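Local coordinates for periplasmic binding protein (Veillonella parvula, PDB 4OVK), which probably captures a solute such as a metal chelate in the periplasm and hands it to an ABC transporter, at residues A[44-49]-A[69-74]; A[273-278]-A[282-287]; A[288-293]-A[307-312]. All coordinates share one frame; numbering follows the deposited sequence.

Interaction 1: residues A[44-49]-A[69-74]; sequences IVYAVD and SIFKTL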
loop_
_atom_site.group_PDB
_atom_site.type_symbol
_atom_site.label_atom_id
_atom_site.label_comp_id
_atom_site.label_asym_id
_atom_site.label_seq_id
_atom_site.Cartn_x
_atom_site.Cartn_y
_atom_site.Cartn_z
ATOM N N ILE A 44 -1.049 -1.653 8.752
ATOM C CA ILE A 44 -2.427 -2.117 8.829
ATOM C C ILE A 44 -2.858 -2.403 10.275
ATOM O O ILE A 44 -3.974 -2.080 10.669
ATOM C CB ILE A 44 -2.712 -3.313 7.890
ATOM C CG1 ILE A 44 -2.425 -2.908 6.431
ATOM C CG2 ILE A 44 -4.167 -3.736 8.037
ATOM C CD1 ILE A 44 -2.397 -4.057 5.434
ATOM N N VAL A 45 -1.984 -3.012 11.069
ATOM C CA VAL A 45 -2.288 -3.193 12.491
ATOM C C VAL A 45 -2.502 -1.839 13.164
ATOM O O VAL A 45 -3.448 -1.661 13.930
ATOM C CB VAL A 45 -1.182 -3.987 13.183
ATOM C CG1 VAL A 45 -1.296 -3.896 14.704
ATOM C CG2 VAL A 45 -1.231 -5.438 12.693
ATOM N N TYR A 46 -1.637 -0.880 12.853
ATOM C CA TYR A 46 -1.794 0.474 13.372
ATOM C C TYR A 46 -3.191 1.040 13.031
ATOM O O TYR A 46 -3.860 1.616 13.880
ATOM C CB TYR A 46 -0.681 1.404 12.853
ATOM C CG TYR A 46 -0.946 2.832 13.202
ATOM C CD1 TYR A 46 -0.572 3.344 14.429
ATOM C CD2 TYR A 46 -1.621 3.662 12.323
ATOM C CE1 TYR A 46 -0.844 4.657 14.771
ATOM C CE2 TYR A 46 -1.886 4.980 12.645
ATOM C CZ TYR A 46 -1.506 5.469 13.865
ATOM O OH TYR A 46 -1.792 6.774 14.196
ATOM N N ALA A 47 -3.617 0.885 11.785
ATOM C CA ALA A 47 -4.889 1.415 11.338
ATOM C C ALA A 47 -6.075 0.783 12.076
ATOM O O ALA A 47 -6.997 1.477 12.472
ATOM C CB ALA A 47 -5.033 1.207 9.846
ATOM N N VAL A 48 -6.043 -0.530 12.265
ATOM C CA VAL A 48 -7.138 -1.212 12.938
ATOM C C VAL A 48 -7.196 -0.832 14.422
ATOM O O VAL A 48 -8.273 -0.579 14.946
ATOM C CB VAL A 48 -7.030 -2.744 12.770
ATOM C CG1 VAL A 48 -8.145 -3.441 13.540
ATOM C CG2 VAL A 48 -7.095 -3.116 11.297
ATOM N N ASP A 49 -6.041 -0.767 15.084
ATOM C CA ASP A 49 -6.005 -0.427 16.501
ATOM C C ASP A 49 -6.094 1.074 16.735
ATOM O O ASP A 49 -6.287 1.501 17.865
ATOM C CB ASP A 49 -4.729 -0.979 17.168
ATOM C CG ASP A 49 -4.934 -1.321 18.635
ATOM O OD1 ASP A 49 -6.084 -1.648 19.040
ATOM O OD2 ASP A 49 -3.932 -1.264 19.385
ATOM N N SER A 69 7.980 8.061 5.982
ATOM C CA SER A 69 6.599 8.447 5.752
ATOM C C SER A 69 5.992 9.177 6.933
ATOM O O SER A 69 6.597 9.284 8.006
ATOM C CB SER A 69 5.764 7.205 5.428
ATOM O OG SER A 69 5.540 6.439 6.594
ATOM N N ILE A 70 4.773 9.657 6.712
ATOM C CA ILE A 70 3.953 10.319 7.740
ATOM C C ILE A 70 3.703 9.398 8.942
ATOM O O ILE A 70 3.424 9.865 10.040
ATOM C CB ILE A 70 2.592 10.789 7.143
ATOM C CG1 ILE A 70 1.804 11.684 8.114
ATOM C CG2 ILE A 70 1.703 9.606 6.754
ATOM C CD1 ILE A 70 2.211 13.135 8.097
ATOM N N PHE A 71 3.839 8.088 8.727
ATOM C CA PHE A 71 3.736 7.093 9.806
ATOM C C PHE A 71 4.600 7.505 11.010
ATOM O O PHE A 71 4.175 7.387 12.171
ATOM C CB PHE A 71 4.181 5.707 9.256
ATOM C CG PHE A 71 3.668 4.509 10.023
ATOM C CD1 PHE A 71 2.859 4.621 11.153
ATOM C CD2 PHE A 71 4.017 3.242 9.586
ATOM C CE1 PHE A 71 2.419 3.493 11.817
ATOM C CE2 PHE A 71 3.573 2.114 10.244
ATOM C CZ PHE A 71 2.781 2.241 11.365
ATOM N N LYS A 72 5.802 8.001 10.746
ATOM C CA LYS A 72 6.707 8.441 11.825
ATOM C C LYS A 72 6.079 9.530 12.707
ATOM O O LYS A 72 6.257 9.534 13.921
ATOM C CB LYS A 72 8.043 8.952 11.273
ATOM C CG LYS A 72 9.058 9.239 12.376
ATOM C CD LYS A 72 10.448 9.475 11.821
ATOM C CE LYS A 72 11.427 9.865 12.923
ATOM N NZ LYS A 72 11.673 8.767 13.904
ATOM N N THR A 73 5.324 10.430 12.094
ATOM C CA THR A 73 4.619 11.478 12.833
ATOM C C THR A 73 3.431 10.934 13.603
ATOM O O THR A 73 3.220 11.299 14.764
ATOM C CB THR A 73 4.115 12.558 11.877
ATOM O OG1 THR A 73 5.235 13.117 11.199
ATOM C CG2 THR A 73 3.383 13.653 12.622
ATOM N N LEU A 74 2.665 10.052 12.965
ATOM C CA LEU A 74 1.511 9.432 13.616
ATOM C C LEU A 74 1.890 8.565 14.806
ATOM O O LEU A 74 1.144 8.496 15.766
ATOM C CB LEU A 74 0.740 8.545 12.647
ATOM C CG LEU A 74 0.237 9.169 11.360
ATOM C CD1 LEU A 74 -0.388 8.110 10.484
ATOM C CD2 LEU A 74 -0.743 10.270 11.674
#

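Interaction 2: residues A[273-278]-A[282-287]; sequences MGIYRW and NVETPL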
loop_
_atom_site.group_PDB
_atom_site.type_symbol
_atom_site.label_atom_id
_atom_site.label_comp_id
_atom_site.label_asym_id
_atom_site.label_seq_id
_atom_site.Cartn_x
_atom_site.Cartn_y
_atom_site.Cartn_z
HETATM N N MSE A 273 2.198 8.800 -1.208
HETATM C CA MSE A 273 2.468 7.851 -0.138
HETATM C C MSE A 273 1.937 8.402 1.157
HETATM O O MSE A 273 2.297 9.496 1.561
HETATM C CB MSE A 273 3.966 7.617 -0.074
HETATM C CG MSE A 273 4.326 6.859 1.196
HETATM SE SE MSE A 273 6.123 6.151 0.948
HETATM C CE MSE A 273 7.010 7.689 1.777
ATOM N N GLY A 274 1.077 7.626 1.812
ATOM C CA GLY A 274 0.534 7.963 3.103
ATOM C C GLY A 274 1.303 7.183 4.151
ATOM O O GLY A 274 2.517 7.332 4.249
ATOM N N ILE A 275 0.582 6.340 4.882
ATOM C CA ILE A 275 1.146 5.582 5.984
ATOM C C ILE A 275 2.127 4.520 5.466
ATOM O O ILE A 275 3.068 4.130 6.169
ATOM C CB ILE A 275 0.006 4.968 6.826
ATOM C CG1 ILE A 275 0.497 4.666 8.245
ATOM C CG2 ILE A 275 -0.628 3.799 6.086
ATOM C CD1 ILE A 275 -0.604 4.280 9.193
ATOM N N TYR A 276 1.907 4.092 4.225
ATOM C CA TYR A 276 2.721 3.106 3.523
ATOM C C TYR A 276 2.594 3.515 2.058
ATOM O O TYR A 276 1.724 4.349 1.706
ATOM C CB TYR A 276 2.194 1.678 3.768
ATOM C CG TYR A 276 3.165 0.602 3.325
ATOM C CD1 TYR A 276 4.357 0.386 4.011
ATOM C CD2 TYR A 276 2.919 -0.169 2.199
ATOM C CE1 TYR A 276 5.263 -0.568 3.590
ATOM C CE2 TYR A 276 3.811 -1.139 1.783
ATOM C CZ TYR A 276 4.981 -1.326 2.475
ATOM O OH TYR A 276 5.872 -2.281 2.045
ATOM N N ARG A 277 3.454 3.004 1.194
ATOM C CA ARG A 277 3.308 3.395 -0.207
ATOM C C ARG A 277 1.979 2.868 -0.773
ATOM O O ARG A 277 1.429 1.861 -0.319
ATOM C CB ARG A 277 4.511 3.015 -1.058
ATOM C CG ARG A 277 4.737 1.544 -1.204
ATOM C CD ARG A 277 6.117 1.261 -1.784
ATOM N NE ARG A 277 6.345 -0.171 -1.736
ATOM C CZ ARG A 277 7.405 -0.782 -1.210
ATOM N NH1 ARG A 277 7.453 -2.105 -1.229
ATOM N NH2 ARG A 277 8.421 -0.100 -0.686
ATOM N N TRP A 278 1.451 3.620 -1.723
ATOM C CA TRP A 278 0.146 3.357 -2.290
ATOM C C TRP A 278 0.236 2.541 -3.575
ATOM O O TRP A 278 -0.782 2.299 -4.216
ATOM C CB TRP A 278 -0.565 4.693 -2.539
ATOM C CG TRP A 278 -1.070 5.375 -1.311
ATOM C CD1 TRP A 278 -0.852 5.005 -0.001
ATOM C CD2 TRP A 278 -1.860 6.572 -1.259
ATOM N NE1 TRP A 278 -1.475 5.896 0.847
ATOM C CE2 TRP A 278 -2.103 6.860 0.099
ATOM C CE3 TRP A 278 -2.403 7.425 -2.238
ATOM C CZ2 TRP A 278 -2.854 7.966 0.508
ATOM C CZ3 TRP A 278 -3.153 8.528 -1.823
ATOM C CH2 TRP A 278 -3.370 8.781 -0.465
ATOM N N ASN A 282 -3.114 -1.819 0.282
ATOM C CA ASN A 282 -2.925 -1.315 1.649
ATOM C C ASN A 282 -4.228 -0.674 2.183
ATOM O O ASN A 282 -5.229 -0.597 1.481
ATOM C CB ASN A 282 -1.774 -0.296 1.678
ATOM C CG ASN A 282 -2.156 1.029 1.089
ATOM O OD1 ASN A 282 -2.544 1.935 1.819
ATOM N ND2 ASN A 282 -2.067 1.153 -0.246
ATOM N N VAL A 283 -4.208 -0.207 3.421
ATOM C CA VAL A 283 -5.415 0.285 4.083
ATOM C C VAL A 283 -5.950 1.602 3.441
ATOM O O VAL A 283 -7.142 1.894 3.459
ATOM C CB VAL A 283 -5.160 0.404 5.609
ATOM C CG1 VAL A 283 -4.556 1.750 5.989
ATOM C CG2 VAL A 283 -6.427 0.145 6.379
ATOM N N GLU A 284 -5.057 2.351 2.824
ATOM C CA GLU A 284 -5.390 3.617 2.168
ATOM C C GLU A 284 -5.623 3.490 0.638
ATOM O O GLU A 284 -5.781 4.493 -0.054
ATOM C CB GLU A 284 -4.291 4.625 2.476
ATOM C CG GLU A 284 -4.166 4.896 3.972
ATOM C CD GLU A 284 -2.977 5.744 4.370
ATOM O OE1 GLU A 284 -2.010 5.865 3.596
ATOM O OE2 GLU A 284 -2.985 6.248 5.504
ATOM N N THR A 285 -5.671 2.274 0.114
ATOM C CA THR A 285 -5.891 2.067 -1.327
ATOM C C THR A 285 -7.071 2.862 -1.925
ATOM O O THR A 285 -6.931 3.403 -3.027
ATOM C CB THR A 285 -6.006 0.577 -1.685
ATOM O OG1 THR A 285 -4.746 -0.061 -1.446
ATOM C CG2 THR A 285 -6.391 0.382 -3.152
ATOM N N PRO A 286 -8.205 2.961 -1.218
ATOM C CA PRO A 286 -9.283 3.788 -1.791
ATOM C C PRO A 286 -8.885 5.245 -2.081
ATOM O O PRO A 286 -9.427 5.860 -3.014
ATOM C CB PRO A 286 -10.376 3.728 -0.718
ATOM C CG PRO A 286 -10.167 2.428 -0.063
ATOM C CD PRO A 286 -8.672 2.229 -0.018
ATOM N N LEU A 287 -7.962 5.792 -1.293
ATOM C CA LEU A 287 -7.468 7.154 -1.524
ATOM C C LEU A 287 -6.576 7.211 -2.773
ATOM O O LEU A 287 -6.632 8.165 -3.564
ATOM C CB LEU A 287 -6.732 7.683 -0.291
ATOM C CG LEU A 287 -7.629 7.788 0.945
ATOM C CD1 LEU A 287 -6.794 7.930 2.192
ATOM C CD2 LEU A 287 -8.646 8.939 0.839
HETATM O O HOH W 1 -3.209 1.358 -3.474
#

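Interaction 3: residues A[288-293]-A[307-312]; sequences MMKWMG and RDDLKQ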
loop_
_atom_site.group_PDB
_atom_site.type_symbol
_atom_site.label_atom_id
_atom_site.label_comp_id
_atom_site.label_asym_id
_atom_site.label_seq_id
_atom_site.Cartn_x
_atom_site.Cartn_y
_atom_site.Cartn_z
HETATM N N MSE A 288 -5.781 6.167 -2.976
HETATM C CA MSE A 288 -4.983 6.045 -4.191
HETATM C C MSE A 288 -5.871 5.974 -5.415
HETATM O O MSE A 288 -5.581 6.602 -6.425
HETATM C CB MSE A 288 -4.099 4.815 -4.096
HETATM C CG MSE A 288 -3.356 4.516 -5.390
HETATM SE SE MSE A 288 -2.207 6.009 -5.970
HETATM C CE MSE A 288 -0.857 4.924 -6.900
HETATM N N MSE A 289 -6.971 5.232 -5.332
HETATM C CA MSE A 289 -7.896 5.100 -6.464
HETATM C C MSE A 289 -8.516 6.447 -6.803
HETATM O O MSE A 289 -8.677 6.817 -7.980
HETATM C CB MSE A 289 -8.985 4.084 -6.126
HETATM C CG MSE A 289 -8.383 2.711 -5.963
HETATM SE SE MSE A 289 -8.120 1.918 -7.729
HETATM C CE MSE A 289 -9.037 0.270 -7.154
ATOM N N LYS A 290 -8.821 7.215 -5.770
ATOM C CA LYS A 290 -9.364 8.553 -5.956
ATOM C C LYS A 290 -8.379 9.520 -6.614
ATOM O O LYS A 290 -8.772 10.283 -7.499
ATOM C CB LYS A 290 -9.905 9.101 -4.649
ATOM C CG LYS A 290 -11.277 8.517 -4.343
ATOM C CD LYS A 290 -11.877 9.000 -3.043
ATOM C CE LYS A 290 -13.375 8.707 -3.066
ATOM N NZ LYS A 290 -14.101 9.148 -1.845
ATOM N N TRP A 291 -7.110 9.445 -6.228
ATOM C CA TRP A 291 -6.059 10.238 -6.855
ATOM C C TRP A 291 -5.949 9.890 -8.347
ATOM O O TRP A 291 -5.971 10.789 -9.197
ATOM C CB TRP A 291 -4.736 10.029 -6.123
ATOM C CG TRP A 291 -3.590 10.799 -6.642
ATOM C CD1 TRP A 291 -3.319 12.120 -6.417
ATOM C CD2 TRP A 291 -2.533 10.306 -7.468
ATOM N NE1 TRP A 291 -2.166 12.482 -7.064
ATOM C CE2 TRP A 291 -1.658 11.379 -7.706
ATOM C CE3 TRP A 291 -2.239 9.060 -8.027
ATOM C CZ2 TRP A 291 -0.513 11.240 -8.482
ATOM C CZ3 TRP A 291 -1.112 8.924 -8.797
ATOM C CH2 TRP A 291 -0.247 10.001 -9.000
HETATM N N MSE A 292 -5.869 8.598 -8.662
HETATM C CA MSE A 292 -5.708 8.147 -10.045
HETATM C C MSE A 292 -6.898 8.528 -10.883
HETATM O O MSE A 292 -6.746 8.984 -12.019
HETATM C CB MSE A 292 -5.524 6.631 -10.097
HETATM C CG MSE A 292 -4.189 6.261 -9.460
HETATM SE SE MSE A 292 -3.906 4.328 -9.617
HETATM C CE MSE A 292 -4.078 4.255 -11.571
ATOM N N GLY A 293 -8.092 8.341 -10.339
ATOM C CA GLY A 293 -9.329 8.695 -11.057
ATOM C C GLY A 293 -9.341 10.139 -11.525
ATOM O O GLY A 293 -9.709 10.452 -12.675
ATOM N N ARG A 307 -8.563 15.874 -1.007
ATOM C CA ARG A 307 -7.991 16.449 0.211
ATOM C C ARG A 307 -8.927 16.265 1.415
ATOM O O ARG A 307 -8.476 15.966 2.513
ATOM C CB ARG A 307 -7.680 17.933 -0.031
ATOM C CG ARG A 307 -7.534 18.819 1.185
ATOM C CD ARG A 307 -7.211 20.252 0.777
ATOM N NE ARG A 307 -6.084 20.322 -0.155
ATOM C CZ ARG A 307 -4.822 20.599 0.174
ATOM N NH1 ARG A 307 -4.477 20.861 1.427
ATOM N NH2 ARG A 307 -3.891 20.629 -0.772
ATOM N N ASP A 308 -10.225 16.489 1.208
ATOM C CA ASP A 308 -11.212 16.315 2.271
ATOM C C ASP A 308 -11.326 14.856 2.686
ATOM O O ASP A 308 -11.437 14.552 3.865
ATOM C CB ASP A 308 -12.595 16.824 1.841
ATOM C CG ASP A 308 -12.623 18.313 1.595
ATOM O OD1 ASP A 308 -11.695 19.018 2.028
ATOM O OD2 ASP A 308 -13.592 18.795 0.964
ATOM N N ASP A 309 -11.322 13.957 1.714
ATOM C CA ASP A 309 -11.468 12.540 2.001
ATOM C C ASP A 309 -10.224 12.031 2.744
ATOM O O ASP A 309 -10.341 11.207 3.651
ATOM C CB ASP A 309 -11.671 11.732 0.723
ATOM C CG ASP A 309 -12.970 12.065 0.015
ATOM O OD1 ASP A 309 -13.846 12.779 0.579
ATOM O OD2 ASP A 309 -13.110 11.604 -1.138
ATOM N N LEU A 310 -9.047 12.536 2.364
ATOM C CA LEU A 310 -7.801 12.194 3.062
ATOM C C LEU A 310 -7.861 12.684 4.518
ATOM O O LEU A 310 -7.569 11.922 5.433
ATOM C CB LEU A 310 -6.611 12.807 2.312
ATOM C CG LEU A 310 -5.217 12.607 2.873
ATOM C CD1 LEU A 310 -4.833 11.135 2.855
ATOM C CD2 LEU A 310 -4.188 13.423 2.124
ATOM N N LYS A 311 -8.250 13.949 4.729
ATOM C CA LYS A 311 -8.368 14.481 6.085
ATOM C C LYS A 311 -9.365 13.679 6.916
ATOM O O LYS A 311 -9.097 13.362 8.082
ATOM C CB LYS A 311 -8.769 15.947 6.077
ATOM C CG LYS A 311 -7.659 16.842 5.550
ATOM C CD LYS A 311 -8.154 18.243 5.250
ATOM C CE LYS A 311 -8.436 18.999 6.524
ATOM N NZ LYS A 311 -8.631 20.440 6.228
ATOM N N GLN A 312 -10.508 13.359 6.314
ATOM C CA GLN A 312 -11.544 12.590 6.997
ATOM C C GLN A 312 -11.015 11.223 7.424
ATOM O O GLN A 312 -11.253 10.811 8.564
ATOM C CB GLN A 312 -12.773 12.419 6.114
ATOM C CG GLN A 312 -13.886 11.602 6.739
ATOM C CD GLN A 312 -14.994 11.294 5.740
ATOM O OE1 GLN A 312 -14.834 10.467 4.832
ATOM N NE2 GLN A 312 -16.116 11.953 5.904
#

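Interaction 1: residues A[44-49]-A[69-74]
One face of the Tyr46 ring receives the edge of Phe71: CE1 of Phe71 stands over that face, displaced toward the rim of the ring, and comes within 3.7 Å of Tyr46 CG. The two rings form an edge-to-face pair with centroids 5.3 Å apart, but their planes meet at 60°, so the T is a tilted one. Leu74 approaches the other end of the tyrosine obliquely, placing its CB 3.5 Å from Tyr46 OH, while its CD1 lies 4.1 Å from Tyr46 CE2. With CG turned anti to the backbone N (chi1 171°), Tyr46 sends its ring across the space between the two segments; Phe71 has a comparable first torsion (-158°), and the two side chains run alongside one another, pointing opposite ways.

A tyrosine suits this buried place because its flat, polarisable face takes aromatic C-H groups while its length carries the ring on to Leu74, whose branched end is a compact apolar filler. Replacing Tyr46 by an alanine would probably open a gap beneath the edge of Phe71 and take from Leu74 the group it packs on in 44-49.

The pairing continues beyond the two segments: Tyr318 of helix 306-318 meets the Tyr46 ring, and Tyr66 makes a further edge-to-face contact with Phe71. Near the start of the short helix, Ser69 OG accepts from Phe71 N at 3.2 Å, a capping bond, although Ser69 was modelled in two conformers and the cap may be partial. Altogether this is an aromatic cluster in a hydrophobic core, joining helix 41-49, which follows strand 34-36 of a parallel four-stranded sheet, to helix 71-74 within one lobe of the periplasmic binding protein fold.

Interaction 2: residues A[273-278]-A[282-287]
The irregular loop carrying Ile275 and Trp278 faces a type I turn, Asn282 to Thr285, in which Glu284 takes the N-cap position of helix 285-296. Glu284 OE1 grips both parts of that loop. Ile275 N donates to Glu284 OE1 on its syn side at 2.9 Å, and Trp278 NE1 donates to the same OE1 on its anti side at 2.8 Å, almost in the indole plane, with the ring nearly perpendicular to the carboxylate (85°). Glutamate has the reach for this: its chain runs extended beyond CG (chi2 172°). Gly274 suits its place because a CB there would collide with Glu284 OE1. The CH2 corner of Trp278 packs against Leu287 CB at 3.5 Å, an apolar partner for the end of the ring. Asn282 OD1 closes an Asx turn by accepting from Glu284 N at 2.7 Å, and a water joins Trp278 O to Thr285 OG1. The second carboxylate oxygen, OE2, is hydrogen-bonded to Tyr318 OH, which helps fix the group's rotation. The contact joins the loop that follows strand 268-270 to the start of helix 285-296, with helix 306-318 contributing Tyr318, helix 41-49 touching Val283 through Ala47, and helix 150-170 packing on Pro286 and Leu287.

Interaction 3: residues A[288-293]-A[307-312]
Lys290 and Asp309 both set CG opposite the carbonyl carbon and beside the backbone N (chi1 -79° and -65°); CB of each already points toward the other segment, and from there the chains carry on across the gap, the lysine fully extended beyond CG. That length is needed, since the CA atoms of Lys290 and Asp309 are 9.1 Å apart. The lysine closes the gap with its ammonium group: Lys290 NZ lies 2.7 Å from Asp309 OD2, a hydrogen-bonded salt bridge. The ammonium comes from above the carboxylate, 52° out of its plane, as the two side chains cross at about a right angle. The aliphatic stem also brushes the acid, with Lys290 CD 3.5 Å from Asp309 OD2. Short, stiff aspartate and long, flexible lysine complement each other here, each charge being met by its opposite. Lys290 NZ also hydrogen-bonds a bound triethylene glycol, probably from the crystallisation liquor. Tyr304, in the loop between the helices, touches Asp309 and hydrogen-bonds Lys290 O through its OH. This is an interhelical salt bridge at the surface, tying together helices 285-296 and 306-318, two consecutive helices of the C-terminal part of the chain, joined by a loop.

Overall arrangement
The three contacts form a chain running from helix 41-49 to helix 306-318. Interactions 1 and 2, with centres about 11 Å apart, touch where Ile70 CG2 lies 3.5 Å from Gly274 O. Interactions 2 and 3 share helix 285-296, their centres about 10 Å apart; Trp278 CE3 packs 3.5 Å from Met288 CA, and Leu287 CD1 meets Leu310 CD1 at 3.8 Å. Interactions 1 and 3 do not touch: their centres are about 17 Å apart and their nearest atoms about 8 Å. Helix 306-318, which carries Asp309 of interaction 3, also sends Tyr318 to Tyr46 of interaction 1 and to Glu284 of interaction 2. Two of the contacts are buried; the third lies at the surface.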